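Local coordinates for protein 11R-lipoxygenase (Gersemia fruticosa, PDB 3VF1) that is a calcium-regulated non-heme iron lipoxygenase that probably inserts molecular oxygen into polyunsaturated fatty acids, at residues D98-K103 with P122-V127; M85-E90 with I128-V133; T25-D30 with K103-K108. One frame throughout, in Å; residues are numbered along the deposited sequence.

Contact 1. Residues D98-K103 with P122-V127; sequences DWYIAK and PCYRWV
In the β-hairpin of strands 100-109 and 116-124, part of the PLAT domain, Y100 packs on W126 and A102 on Y124. The two rings of the first pair meet in a T-shaped (edge-to-face) arrangement, the tyrosine edge directed at the indole face and the planes 55° apart. With CG of Y100 anti to its N (chi1 -179°), CD1 comes to 3.6 Å from W126 NE1, while Y100 CB lies over the six-membered ring of the indole in a CH-π contact. The carbonyl O of D98, a residue predicted to bind calcium, approaches the indole edge, 3.2 Å from W126 CZ3. Between the two backbones, I101 N donates to R125 O (3.1 Å) and V127 N to W99 O. Y124 and R125 then both face I101 in a G1 β-bulge, and their amides give I101 O weak bonds. Next to it, A102 O receives C123 N at 2.9 Å and a weak bond from Y124 N; the same oxygen sits above the centre of the Y124 ring. Toward strand 20-28, W99 NE1 is hydrogen-bonded to T28 OG1, and I101 touches V26. C123 and R125 rest on L131 of strand 130-134, in the other sheet, whereas K191 makes a cation-π contact with W126 and D192 OD1 accepts the W126 amide.

Contact 2. Residues M85-E90 with I128-V133; sequences MITLKE and IKQLVV
K89 curls over the backbone of K129, at the end of an antiparallel ladder that pairs strand 83-90 with strand 130-134. From CB, which lies 4.2 Å from K129 O, the lysine leaves with CG anti to its own N (chi1 173°) and then bends at chi2 (70°). CG stays close to the same carbonyl oxygen, and CD makes the tightest approach, 3.3 Å from K129 O. CE and NZ draw off slightly, NZ ending 4.1 Å from K129 O, so the bend lays the chain alongside one carbonyl. That oxygen also accepts the amide of E90 (N to O 3.1 Å), nearly in line with the carbonyl bond. The two ammonium groups stay apart, K89 NZ being 6.6 Å from K129 NZ.

Further along, the hydrogen-bonded pairs L88 with L131 and I86 with V133 each exchange two N-H...O hydrogen bonds, the shortest from L88 N to L131 O at 2.7 Å. I86 and V133 lie side by side and point the same way, CG1 of I86 being 3.9 Å from V133 CB, on the face that also carries L88 and L131. On the other face, T87 sets its methyl CG2 against the amide nitrogen NE2 of Q130, while the sulfur of M85 meets CG2 of V132. That face is more polar along T87, K89 and Q130, and helix 148-164 covers its M85 and V132 end. An apolar face turned to the facing sheet, which supplies I101, V104, I106, F121 and C123, is characteristic of the β-sandwich of a PLAT (C2-like) domain.

Contact 3. Residues T25-D30 with K103-K108; sequences TVETGD and KVIIEK
E27 and K103 are brought alongside each other by their torsions: in E27, CG is anti to the carbonyl carbon (chi1 -60°) and the chain runs on extended, while CG of K103 lies between its own N and carbonyl carbon (chi1 61°) before that chain, too, extends. The two side chains therefore run side by side in the same direction. The carboxylate meets the lysine's methylene groups, OE1 of E27 lying 3.3 Å from K103 CE. The ammonium nitrogen of K103 is farther off, with 4.3 Å between E27 OE1 and K103 NZ, opposite charges near each other but beyond a salt bridge. The other carboxylate oxygen, OE2 of E27, reaches 3.8 Å from I105 CD1. An alanine in place of this glutamate is likely to deprive K103 NZ of its nearby negative charge and to uncover the methylenes and the I105 methyl that the carboxylate now borders.

The backbones pair antiparallel from T25 to E27, up to a bulge at A102 and K103. T25 and I105 exchange two bonds, the T25 amide giving 2.7 Å from N to I105 O and the return bond, I105 N to T25 O, 2.8 Å. E27 N donates to K103 O, 3.0 Å away, almost in line with the K103 carbonyl, whereas K103 N reaches E27 O only weakly. As the A102 amide also binds E27 O, A102 and K103 together face E27 in a classic β-bulge. V26 and V104 lie on the opposite face from E27. There V104 packs on I86 of strand 83-90, across the sandwich, while strands 70-77 and 116-124 flank the pair within its own sheet.

All three contacts lie within the PLAT domain. Contacts 1 and 3 share K103 and strand 100-109, the former joining it to strand 116-124 and the latter to strand 20-28, so together they span three adjacent strands of one sheet. Contact 2 belongs to the facing sheet. Contact 1 has its centre about 9 Å from the centres of both others, and contacts 2 and 3 are about 13 Å apart. Along the chain, contact 1 is nested in the loop closed by contact 2, whereas contact 3 crosses both. The sheets also meet where P122 packs on V133 and I86 on I106, which joins the two layers of the β-sandwich.

Contact 1. Residues D98-K103 with P122-V127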
ATOM      1  N   ASP A  98       5.275 -16.727  24.714  1.00 69.74           N
ATOM      2  CA  ASP A  98       5.487 -17.062  23.313  1.00 65.27           C
ATOM      3  C   ASP A  98       6.834 -16.523  22.851  1.00 60.88           C
ATOM      4  O   ASP A  98       7.101 -15.325  22.944  1.00 61.32           O
ATOM      5  CB  ASP A  98       4.365 -16.496  22.444  1.00 64.92           C
ATOM      6  CG  ASP A  98       3.047 -17.214  22.653  1.00 69.78           C
ATOM      7  OD1 ASP A  98       3.070 -18.411  23.009  1.00 69.79           O
ATOM      8  OD2 ASP A  98       1.987 -16.582  22.458  1.00 70.95           O
ATOM      9  N   TRP A  99       7.682 -17.420  22.364  1.00 55.62           N
ATOM     10  CA  TRP A  99       9.016 -17.052  21.908  1.00 53.86           C
ATOM     11  C   TRP A  99       8.994 -16.666  20.435  1.00 49.44           C
ATOM     12  O   TRP A  99       8.656 -17.482  19.578  1.00 49.19           O
ATOM     13  CB  TRP A  99       9.978 -18.222  22.120  1.00 55.56           C
ATOM     14  CG  TRP A  99      11.427 -17.833  22.115  1.00 55.71           C
ATOM     15  CD1 TRP A  99      11.949 -16.608  21.812  1.00 57.53           C
ATOM     16  CD2 TRP A  99      12.542 -18.676  22.436  1.00 60.12           C
ATOM     17  NE1 TRP A  99      13.320 -16.637  21.922  1.00 56.48           N
ATOM     18  CE2 TRP A  99      13.708 -17.894  22.303  1.00 60.07           C
ATOM     19  CE3 TRP A  99      12.666 -20.014  22.820  1.00 63.25           C
ATOM     20  CZ2 TRP A  99      14.981 -18.408  22.542  1.00 58.43           C
ATOM     21  CZ3 TRP A  99      13.932 -20.521  23.056  1.00 63.80           C
ATOM     22  CH2 TRP A  99      15.072 -19.720  22.916  1.00 59.93           C
ATOM     23  N   TYR A 100       9.346 -15.418  20.146  1.00 46.93           N
ATOM     24  CA  TYR A 100       9.473 -14.969  18.764  1.00 46.15           C
ATOM     25  C   TYR A 100      10.916 -15.146  18.312  1.00 41.82           C
ATOM     26  O   TYR A 100      11.808 -14.416  18.747  1.00 40.29           O
ATOM     27  CB  TYR A 100       9.045 -13.508  18.617  1.00 45.77           C
ATOM     28  CG  TYR A 100       9.136 -13.004  17.197  1.00 43.78           C
ATOM     29  CD1 TYR A 100       8.137 -13.286  16.275  1.00 44.11           C
ATOM     30  CD2 TYR A 100      10.224 -12.255  16.776  1.00 42.87           C
ATOM     31  CE1 TYR A 100       8.220 -12.832  14.972  1.00 41.50           C
ATOM     32  CE2 TYR A 100      10.316 -11.796  15.477  1.00 43.27           C
ATOM     33  CZ  TYR A 100       9.310 -12.087  14.579  1.00 43.96           C
ATOM     34  OH  TYR A 100       9.397 -11.633  13.283  1.00 44.48           O
ATOM     35  N   ILE A 101      11.135 -16.120  17.437  1.00 43.11           N
ATOM     36  CA  ILE A 101      12.482 -16.504  17.033  1.00 46.50           C
ATOM     37  C   ILE A 101      12.826 -15.991  15.638  1.00 43.18           C
ATOM     38  O   ILE A 101      12.087 -16.217  14.680  1.00 42.29           O
ATOM     39  CB  ILE A 101      12.644 -18.034  17.059  1.00 46.81           C
ATOM     40  CG1 ILE A 101      12.404 -18.562  18.476  1.00 47.07           C
ATOM     41  CG2 ILE A 101      14.028 -18.435  16.567  1.00 46.89           C
ATOM     42  CD1 ILE A 101      12.373 -20.071  18.576  1.00 48.12           C
ATOM     43  N   ALA A 102      13.956 -15.297  15.534  1.00 40.63           N
ATOM     44  CA  ALA A 102      14.445 -14.815  14.250  1.00 41.59           C
ATOM     45  C   ALA A 102      14.883 -15.994  13.391  1.00 45.57           C
ATOM     46  O   ALA A 102      14.318 -16.242  12.325  1.00 45.19           O
ATOM     47  CB  ALA A 102      15.598 -13.845  14.451  1.00 41.10           C
ATOM     48  N   LYS A 103      15.892 -16.721  13.863  1.00 49.13           N
ATOM     49  CA  LYS A 103      16.368 -17.910  13.168  1.00 49.77           C
ATOM     50  C   LYS A 103      17.136 -18.834  14.106  1.00 48.29           C
ATOM     51  O   LYS A 103      17.552 -18.429  15.191  1.00 50.32           O
ATOM     52  CB  LYS A 103      17.256 -17.521  11.984  1.00 52.17           C
ATOM     53  CG  LYS A 103      18.500 -16.740  12.366  1.00 51.04           C
ATOM     54  CD  LYS A 103      19.226 -16.227  11.132  1.00 54.64           C
ATOM     55  CE  LYS A 103      20.425 -15.368  11.499  1.00 66.87           C
ATOM     56  NZ  LYS A 103      21.088 -14.795  10.296  1.00 67.72           N
ATOM     57  N   PRO A 122      15.840 -19.956   8.791  1.00 49.13           N
ATOM     58  CA  PRO A 122      15.146 -18.665   8.842  1.00 42.83           C
ATOM     59  C   PRO A 122      13.708 -18.847   9.314  1.00 43.48           C
ATOM     60  O   PRO A 122      12.945 -19.568   8.672  1.00 48.60           O
ATOM     61  CB  PRO A 122      15.181 -18.183   7.384  1.00 45.03           C
ATOM     62  CG  PRO A 122      16.237 -19.008   6.716  1.00 46.55           C
ATOM     63  CD  PRO A 122      16.216 -20.323   7.416  1.00 44.01           C
ATOM     64  N   CYS A 123      13.349 -18.207  10.422  1.00 43.17           N
ATOM     65  CA  CYS A 123      12.058 -18.447  11.059  1.00 42.44           C
ATOM     66  C   CYS A 123      11.179 -17.196  11.069  1.00 42.61           C
ATOM     67  O   CYS A 123      10.278 -17.060  10.241  1.00 42.32           O
ATOM     68  CB  CYS A 123      12.274 -18.960  12.485  1.00 41.89           C
ATOM     69  SG  CYS A 123      10.756 -19.338  13.381  1.00 55.28           S
ATOM     70  N   TYR A 124      11.442 -16.290  12.006  1.00 42.50           N
ATOM     71  CA  TYR A 124      10.651 -15.071  12.143  1.00 41.01           C
ATOM     72  C   TYR A 124       9.177 -15.392  12.383  1.00 40.64           C
ATOM     73  O   TYR A 124       8.293 -14.895  11.685  1.00 40.32           O
ATOM     74  CB  TYR A 124      10.826 -14.192  10.905  1.00 38.33           C
ATOM     75  CG  TYR A 124      12.277 -13.894  10.612  1.00 37.95           C
ATOM     76  CD1 TYR A 124      12.978 -12.968  11.368  1.00 38.01           C
ATOM     77  CD2 TYR A 124      12.951 -14.554   9.595  1.00 37.65           C
ATOM     78  CE1 TYR A 124      14.308 -12.697  11.115  1.00 39.96           C
ATOM     79  CE2 TYR A 124      14.282 -14.289   9.332  1.00 37.88           C
ATOM     80  CZ  TYR A 124      14.955 -13.361  10.097  1.00 40.46           C
ATOM     81  OH  TYR A 124      16.282 -13.091   9.846  1.00 45.90           O
ATOM     82  N   ARG A 125       8.931 -16.231  13.384  1.00 42.74           N
ATOM     83  CA  ARG A 125       7.581 -16.626  13.760  1.00 43.96           C
ATOM     84  C   ARG A 125       7.489 -16.763  15.273  1.00 44.46           C
ATOM     85  O   ARG A 125       8.503 -16.933  15.951  1.00 45.73           O
ATOM     86  CB  ARG A 125       7.222 -17.973  13.131  1.00 48.26           C
ATOM     87  CG  ARG A 125       7.379 -18.050  11.622  1.00 47.61           C
ATOM     88  CD  ARG A 125       6.203 -17.430  10.894  1.00 50.58           C
ATOM     89  NE  ARG A 125       6.053 -17.983   9.549  1.00 49.68           N
ATOM     90  CZ  ARG A 125       5.361 -19.081   9.257  1.00 47.97           C
ATOM     91  NH1 ARG A 125       4.739 -19.765  10.210  1.00 52.22           N
ATOM     92  NH2 ARG A 125       5.288 -19.499   8.002  1.00 45.89           N
ATOM     93  N   TRP A 126       6.273 -16.688  15.801  1.00 44.78           N
ATOM     94  CA  TRP A 126       6.025 -17.055  17.189  1.00 50.61           C
ATOM     95  C   TRP A 126       5.816 -18.564  17.239  1.00 51.82           C
ATOM     96  O   TRP A 126       5.146 -19.125  16.374  1.00 45.78           O
ATOM     97  CB  TRP A 126       4.782 -16.348  17.729  1.00 50.23           C
ATOM     98  CG  TRP A 126       4.855 -14.850  17.705  1.00 48.58           C
ATOM     99  CD1 TRP A 126       4.505 -14.029  16.674  1.00 47.32           C
ATOM    100  CD2 TRP A 126       5.292 -13.993  18.768  1.00 46.13           C
ATOM    101  NE1 TRP A 126       4.701 -12.716  17.025  1.00 47.07           N
ATOM    102  CE2 TRP A 126       5.183 -12.666  18.306  1.00 48.10           C
ATOM    103  CE3 TRP A 126       5.765 -14.219  20.063  1.00 47.39           C
ATOM    104  CZ2 TRP A 126       5.533 -11.571  19.092  1.00 48.59           C
ATOM    105  CZ3 TRP A 126       6.112 -13.130  20.843  1.00 50.05           C
ATOM    106  CH2 TRP A 126       5.995 -11.823  20.355  1.00 51.10           C
ATOM    107  N   VAL A 127       6.392 -19.222  18.241  1.00 51.98           N
ATOM    108  CA  VAL A 127       6.223 -20.667  18.377  1.00 58.39           C
ATOM    109  C   VAL A 127       4.783 -21.018  18.740  1.00 61.75           C
ATOM    110  O   VAL A 127       4.173 -21.889  18.116  1.00 65.88           O
ATOM    111  CB  VAL A 127       7.177 -21.273  19.435  1.00 58.14           C
ATOM    112  CG1 VAL A 127       8.626 -21.061  19.029  1.00 51.65           C
ATOM    113  CG2 VAL A 127       6.911 -20.685  20.816  1.00 63.52           C
TER

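Contact 2. Residues M85-E90 with I128-V133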
ATOM      1  N   MET A  85      14.998 -29.912   8.272  1.00 51.64           N
ATOM      2  CA  MET A  85      14.035 -29.085   8.984  1.00 51.11           C
ATOM      3  C   MET A  85      14.099 -29.337  10.485  1.00 52.10           C
ATOM      4  O   MET A  85      14.694 -30.313  10.938  1.00 57.70           O
ATOM      5  CB  MET A  85      12.622 -29.372   8.475  1.00 48.11           C
ATOM      6  CG  MET A  85      12.117 -30.764   8.808  1.00 49.74           C
ATOM      7  SD  MET A  85      10.539 -31.140   8.022  1.00 61.95           S
ATOM      8  CE  MET A  85      11.031 -31.213   6.304  1.00 56.26           C
ATOM      9  N   ILE A  86      13.480 -28.443  11.250  1.00 49.28           N
ATOM     10  CA  ILE A  86      13.404 -28.582  12.697  1.00 50.11           C
ATOM     11  C   ILE A  86      11.962 -28.393  13.139  1.00 52.47           C
ATOM     12  O   ILE A  86      11.173 -27.760  12.440  1.00 55.81           O
ATOM     13  CB  ILE A  86      14.281 -27.538  13.415  1.00 51.65           C
ATOM     14  CG1 ILE A  86      13.687 -26.136  13.248  1.00 52.92           C
ATOM     15  CG2 ILE A  86      15.707 -27.590  12.884  1.00 48.38           C
ATOM     16  CD1 ILE A  86      14.488 -25.038  13.922  1.00 52.40           C
ATOM     17  N   THR A  87      11.621 -28.942  14.298  1.00 54.13           N
ATOM     18  CA  THR A  87      10.284 -28.778  14.851  1.00 60.51           C
ATOM     19  C   THR A  87      10.375 -28.176  16.248  1.00 62.02           C
ATOM     20  O   THR A  87      11.179 -28.610  17.070  1.00 62.23           O
ATOM     21  CB  THR A  87       9.532 -30.118  14.919  1.00 62.36           C
ATOM     22  OG1 THR A  87       9.566 -30.754  13.635  1.00 63.82           O
ATOM     23  CG2 THR A  87       8.086 -29.898  15.336  1.00 63.00           C
ATOM     24  N   LEU A  88       9.544 -27.173  16.506  1.00 60.60           N
ATOM     25  CA  LEU A  88       9.571 -26.461  17.776  1.00 61.74           C
ATOM     26  C   LEU A  88       8.227 -26.585  18.482  1.00 62.41           C
ATOM     27  O   LEU A  88       7.175 -26.465  17.857  1.00 62.65           O
ATOM     28  CB  LEU A  88       9.914 -24.990  17.544  1.00 63.13           C
ATOM     29  CG  LEU A  88      11.323 -24.738  17.003  1.00 62.41           C
ATOM     30  CD1 LEU A  88      11.441 -23.332  16.436  1.00 59.60           C
ATOM     31  CD2 LEU A  88      12.359 -24.964  18.094  1.00 66.89           C
ATOM     32  N   LYS A  89       8.272 -26.833  19.787  1.00 66.03           N
ATOM     33  CA  LYS A  89       7.062 -27.026  20.576  1.00 72.91           C
ATOM     34  C   LYS A  89       7.196 -26.329  21.922  1.00 72.40           C
ATOM     35  O   LYS A  89       8.248 -26.391  22.558  1.00 70.75           O
ATOM     36  CB  LYS A  89       6.810 -28.522  20.786  1.00 77.34           C
ATOM     37  CG  LYS A  89       5.660 -28.850  21.733  1.00 82.85           C
ATOM     38  CD  LYS A  89       4.311 -28.503  21.130  1.00 82.19           C
ATOM     39  CE  LYS A  89       3.181 -28.766  22.112  1.00 86.27           C
ATOM     40  NZ  LYS A  89       1.852 -28.395  21.550  1.00 82.07           N
ATOM     41  N   GLU A  90       6.131 -25.661  22.353  1.00 75.31           N
ATOM     42  CA  GLU A  90       6.140 -24.980  23.640  1.00 79.90           C
ATOM     43  C   GLU A  90       6.462 -25.979  24.746  1.00 82.51           C
ATOM     44  O   GLU A  90       5.795 -27.004  24.890  1.00 83.53           O
ATOM     45  CB  GLU A  90       4.799 -24.284  23.899  1.00 79.08           C
ATOM     46  CG  GLU A  90       3.632 -25.224  24.163  1.00 88.23           C
ATOM     47  CD  GLU A  90       3.514 -25.627  25.624  1.00 94.24           C
ATOM     48  OE1 GLU A  90       4.246 -25.061  26.463  1.00 92.41           O
ATOM     49  OE2 GLU A  90       2.687 -26.511  25.931  1.00 95.54           O
ATOM     50  N   ILE A 128       4.240 -20.326  19.736  1.00 59.15           N
ATOM     51  CA  ILE A 128       2.890 -20.597  20.216  1.00 68.44           C
ATOM     52  C   ILE A 128       2.728 -22.074  20.595  1.00 74.04           C
ATOM     53  O   ILE A 128       3.083 -22.468  21.706  1.00 73.90           O
ATOM     54  CB  ILE A 128       1.830 -20.180  19.173  1.00 65.67           C
ATOM     55  CG1 ILE A 128       2.023 -18.712  18.788  1.00 60.47           C
ATOM     56  CG2 ILE A 128       0.428 -20.402  19.722  1.00 67.18           C
ATOM     57  CD1 ILE A 128       1.094 -18.241  17.691  1.00 63.02           C
ATOM     58  N   LYS A 129       2.197 -22.885  19.682  1.00 72.74           N
ATOM     59  CA  LYS A 129       2.031 -24.313  19.938  1.00 74.17           C
ATOM     60  C   LYS A 129       3.180 -25.102  19.307  1.00 71.87           C
ATOM     61  O   LYS A 129       4.163 -25.414  19.977  1.00 71.66           O
ATOM     62  CB  LYS A 129       0.683 -24.818  19.407  1.00 78.53           C
ATOM     63  CG  LYS A 129      -0.487 -23.874  19.633  1.00 85.47           C
ATOM     64  CD  LYS A 129      -1.825 -24.578  19.433  1.00 92.41           C
ATOM     65  CE  LYS A 129      -1.853 -25.391  18.145  1.00 97.45           C
ATOM     66  NZ  LYS A 129      -3.183 -26.019  17.915  1.00 90.17           N
ATOM     67  N   GLN A 130       3.066 -25.399  18.015  1.00 71.42           N
ATOM     68  CA  GLN A 130       4.059 -26.213  17.326  1.00 68.71           C
ATOM     69  C   GLN A 130       4.413 -25.597  15.978  1.00 61.73           C
ATOM     70  O   GLN A 130       3.535 -25.330  15.159  1.00 61.89           O
ATOM     71  CB  GLN A 130       3.536 -27.638  17.135  1.00 70.96           C
ATOM     72  CG  GLN A 130       4.510 -28.569  16.430  1.00 72.69           C
ATOM     73  CD  GLN A 130       3.993 -29.991  16.346  1.00 78.79           C
ATOM     74  OE1 GLN A 130       3.026 -30.355  17.016  1.00 77.91           O
ATOM     75  NE2 GLN A 130       4.635 -30.806  15.516  1.00 81.95           N
ATOM     76  N   LEU A 131       5.705 -25.377  15.754  1.00 58.59           N
ATOM     77  CA  LEU A 131       6.175 -24.723  14.539  1.00 59.30           C
ATOM     78  C   LEU A 131       7.280 -25.526  13.864  1.00 56.22           C
ATOM     79  O   LEU A 131       8.288 -25.853  14.485  1.00 58.75           O
ATOM     80  CB  LEU A 131       6.692 -23.321  14.870  1.00 60.62           C
ATOM     81  CG  LEU A 131       7.366 -22.567  13.722  1.00 54.66           C
ATOM     82  CD1 LEU A 131       6.351 -22.185  12.656  1.00 52.33           C
ATOM     83  CD2 LEU A 131       8.089 -21.341  14.248  1.00 52.14           C
ATOM     84  N   VAL A 132       7.088 -25.828  12.585  1.00 53.07           N
ATOM     85  CA  VAL A 132       8.094 -26.544  11.806  1.00 54.52           C
ATOM     86  C   VAL A 132       8.785 -25.591  10.833  1.00 51.00           C
ATOM     87  O   VAL A 132       8.130 -24.886  10.067  1.00 53.34           O
ATOM     88  CB  VAL A 132       7.483 -27.729  11.026  1.00 59.89           C
ATOM     89  CG1 VAL A 132       6.359 -27.260  10.104  1.00 64.67           C
ATOM     90  CG2 VAL A 132       8.561 -28.456  10.233  1.00 57.30           C
ATOM     91  N   VAL A 133      10.113 -25.576  10.873  1.00 50.52           N
ATOM     92  CA  VAL A 133      10.897 -24.648  10.068  1.00 46.83           C
ATOM     93  C   VAL A 133      11.864 -25.390   9.151  1.00 44.78           C
ATOM     94  O   VAL A 133      12.689 -26.175   9.614  1.00 45.72           O
ATOM     95  CB  VAL A 133      11.706 -23.693  10.967  1.00 46.63           C
ATOM     96  CG1 VAL A 133      12.422 -22.645  10.127  1.00 47.03           C
ATOM     97  CG2 VAL A 133      10.798 -23.032  11.993  1.00 46.85           C
TER

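Contact 3. Residues T25-D30 with K103-K108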
ATOM      1  N   THR A  25      22.092 -22.884  18.164  1.00 60.09           N
ATOM      2  CA  THR A  25      22.093 -21.473  18.531  1.00 60.60           C
ATOM      3  C   THR A  25      20.783 -20.817  18.112  1.00 59.38           C
ATOM      4  O   THR A  25      20.401 -20.865  16.943  1.00 55.98           O
ATOM      5  CB  THR A  25      23.256 -20.717  17.867  1.00 55.86           C
ATOM      6  OG1 THR A  25      24.493 -21.371  18.172  1.00 63.15           O
ATOM      7  CG2 THR A  25      23.306 -19.277  18.357  1.00 58.20           C
ATOM      8  N   VAL A  26      20.101 -20.200  19.070  1.00 55.09           N
ATOM      9  CA  VAL A  26      18.819 -19.560  18.807  1.00 51.90           C
ATOM     10  C   VAL A  26      18.935 -18.046  18.911  1.00 53.27           C
ATOM     11  O   VAL A  26      19.332 -17.513  19.948  1.00 55.99           O
ATOM     12  CB  VAL A  26      17.742 -20.041  19.796  1.00 54.66           C
ATOM     13  CG1 VAL A  26      16.404 -19.382  19.489  1.00 50.74           C
ATOM     14  CG2 VAL A  26      17.620 -21.557  19.750  1.00 54.24           C
ATOM     15  N   GLU A  27      18.585 -17.355  17.830  1.00 52.00           N
ATOM     16  CA  GLU A  27      18.553 -15.899  17.834  1.00 50.89           C
ATOM     17  C   GLU A  27      17.122 -15.409  17.998  1.00 46.15           C
ATOM     18  O   GLU A  27      16.265 -15.678  17.156  1.00 44.88           O
ATOM     19  CB  GLU A  27      19.145 -15.343  16.539  1.00 51.63           C
ATOM     20  CG  GLU A  27      20.593 -15.738  16.301  1.00 60.38           C
ATOM     21  CD  GLU A  27      21.223 -14.972  15.153  1.00 72.09           C
ATOM     22  OE1 GLU A  27      20.533 -14.119  14.556  1.00 73.56           O
ATOM     23  OE2 GLU A  27      22.410 -15.222  14.850  1.00 68.88           O
ATOM     24  N   THR A  28      16.867 -14.695  19.088  1.00 46.79           N
ATOM     25  CA  THR A  28      15.539 -14.155  19.354  1.00 49.89           C
ATOM     26  C   THR A  28      15.280 -12.941  18.469  1.00 50.20           C
ATOM     27  O   THR A  28      16.166 -12.112  18.262  1.00 49.68           O
ATOM     28  CB  THR A  28      15.389 -13.743  20.829  1.00 53.35           C
ATOM     29  OG1 THR A  28      15.697 -14.859  21.674  1.00 55.19           O
ATOM     30  CG2 THR A  28      13.969 -13.267  21.114  1.00 53.35           C
ATOM     31  N   GLY A  29      14.065 -12.844  17.940  1.00 48.91           N
ATOM     32  CA  GLY A  29      13.693 -11.724  17.096  1.00 50.34           C
ATOM     33  C   GLY A  29      13.524 -10.447  17.896  1.00 51.98           C
ATOM     34  O   GLY A  29      13.789 -10.420  19.098  1.00 56.29           O
ATOM     35  N   ASP A  30      13.076  -9.388  17.230  1.00 53.08           N
ATOM     36  CA  ASP A  30      12.950  -8.083  17.873  1.00 57.83           C
ATOM     37  C   ASP A  30      11.609  -7.910  18.583  1.00 55.68           C
ATOM     38  O   ASP A  30      11.409  -6.941  19.315  1.00 61.80           O
ATOM     39  CB  ASP A  30      13.160  -6.957  16.854  1.00 57.99           C
ATOM     40  CG  ASP A  30      12.187  -7.031  15.690  1.00 63.75           C
ATOM     41  OD1 ASP A  30      11.098  -7.620  15.854  1.00 60.18           O
ATOM     42  OD2 ASP A  30      12.513  -6.493  14.609  1.00 70.39           O
ATOM     43  N   LYS A 103      15.892 -16.721  13.863  1.00 49.13           N
ATOM     44  CA  LYS A 103      16.368 -17.910  13.168  1.00 49.77           C
ATOM     45  C   LYS A 103      17.136 -18.834  14.106  1.00 48.29           C
ATOM     46  O   LYS A 103      17.552 -18.429  15.191  1.00 50.32           O
ATOM     47  CB  LYS A 103      17.256 -17.521  11.984  1.00 52.17           C
ATOM     48  CG  LYS A 103      18.500 -16.740  12.366  1.00 51.04           C
ATOM     49  CD  LYS A 103      19.226 -16.227  11.132  1.00 54.64           C
ATOM     50  CE  LYS A 103      20.425 -15.368  11.499  1.00 66.87           C
ATOM     51  NZ  LYS A 103      21.088 -14.795  10.296  1.00 67.72           N
ATOM     52  N   VAL A 104      17.313 -20.078  13.676  1.00 49.03           N
ATOM     53  CA  VAL A 104      18.056 -21.065  14.448  1.00 50.09           C
ATOM     54  C   VAL A 104      19.255 -21.555  13.643  1.00 48.49           C
ATOM     55  O   VAL A 104      19.152 -21.803  12.443  1.00 46.26           O
ATOM     56  CB  VAL A 104      17.171 -22.270  14.820  1.00 54.52           C
ATOM     57  CG1 VAL A 104      17.974 -23.299  15.603  1.00 55.31           C
ATOM     58  CG2 VAL A 104      15.960 -21.812  15.619  1.00 48.87           C
ATOM     59  N   ILE A 105      20.394 -21.688  14.313  1.00 51.44           N
ATOM     60  CA  ILE A 105      21.616 -22.156  13.673  1.00 50.66           C
ATOM     61  C   ILE A 105      22.123 -23.407  14.377  1.00 57.04           C
ATOM     62  O   ILE A 105      22.467 -23.367  15.557  1.00 58.72           O
ATOM     63  CB  ILE A 105      22.718 -21.087  13.722  1.00 52.84           C
ATOM     64  CG1 ILE A 105      22.215 -19.779  13.108  1.00 55.10           C
ATOM     65  CG2 ILE A 105      23.968 -21.582  13.005  1.00 54.14           C
ATOM     66  CD1 ILE A 105      23.168 -18.617  13.283  1.00 55.05           C
ATOM     67  N   ILE A 106      22.172 -24.516  13.648  1.00 58.33           N
ATOM     68  CA  ILE A 106      22.613 -25.783  14.218  1.00 61.33           C
ATOM     69  C   ILE A 106      23.917 -26.238  13.578  1.00 61.09           C
ATOM     70  O   ILE A 106      23.947 -26.606  12.405  1.00 65.82           O
ATOM     71  CB  ILE A 106      21.552 -26.878  14.025  1.00 57.33           C
ATOM     72  CG1 ILE A 106      20.210 -26.418  14.597  1.00 56.50           C
ATOM     73  CG2 ILE A 106      22.003 -28.173  14.685  1.00 65.84           C
ATOM     74  CD1 ILE A 106      19.079 -27.398  14.378  1.00 54.89           C
ATOM     75  N   GLU A 107      24.995 -26.212  14.355  1.00 64.67           N
ATOM     76  CA  GLU A 107      26.293 -26.671  13.874  1.00 70.44           C
ATOM     77  C   GLU A 107      26.547 -28.112  14.305  1.00 75.55           C
ATOM     78  O   GLU A 107      26.335 -28.472  15.464  1.00 74.76           O
ATOM     79  CB  GLU A 107      27.413 -25.764  14.384  1.00 70.30           C
ATOM     80  CG  GLU A 107      28.801 -26.206  13.944  1.00 79.14           C
ATOM     81  CD  GLU A 107      29.871 -25.177  14.252  1.00 81.56           C
ATOM     82  OE1 GLU A 107      29.548 -24.153  14.892  1.00 84.40           O
ATOM     83  OE2 GLU A 107      31.035 -25.388  13.849  1.00 78.23           O
ATOM     84  N   LYS A 108      26.999 -28.930  13.361  1.00 79.71           N
ATOM     85  CA  LYS A 108      27.274 -30.335  13.629  1.00 75.12           C
ATOM     86  C   LYS A 108      28.396 -30.824  12.723  1.00 78.74           C
ATOM     87  O   LYS A 108      29.058 -30.027  12.060  1.00 75.01           O
ATOM     88  CB  LYS A 108      26.018 -31.172  13.397  1.00 72.78           C
ATOM     89  CG  LYS A 108      25.591 -31.254  11.940  1.00 74.75           C
ATOM     90  CD  LYS A 108      24.382 -32.162  11.759  1.00 73.85           C
ATOM     91  CE  LYS A 108      24.746 -33.634  11.898  1.00 76.51           C
ATOM     92  NZ  LYS A 108      25.599 -34.124  10.778  1.00 77.58           N
TER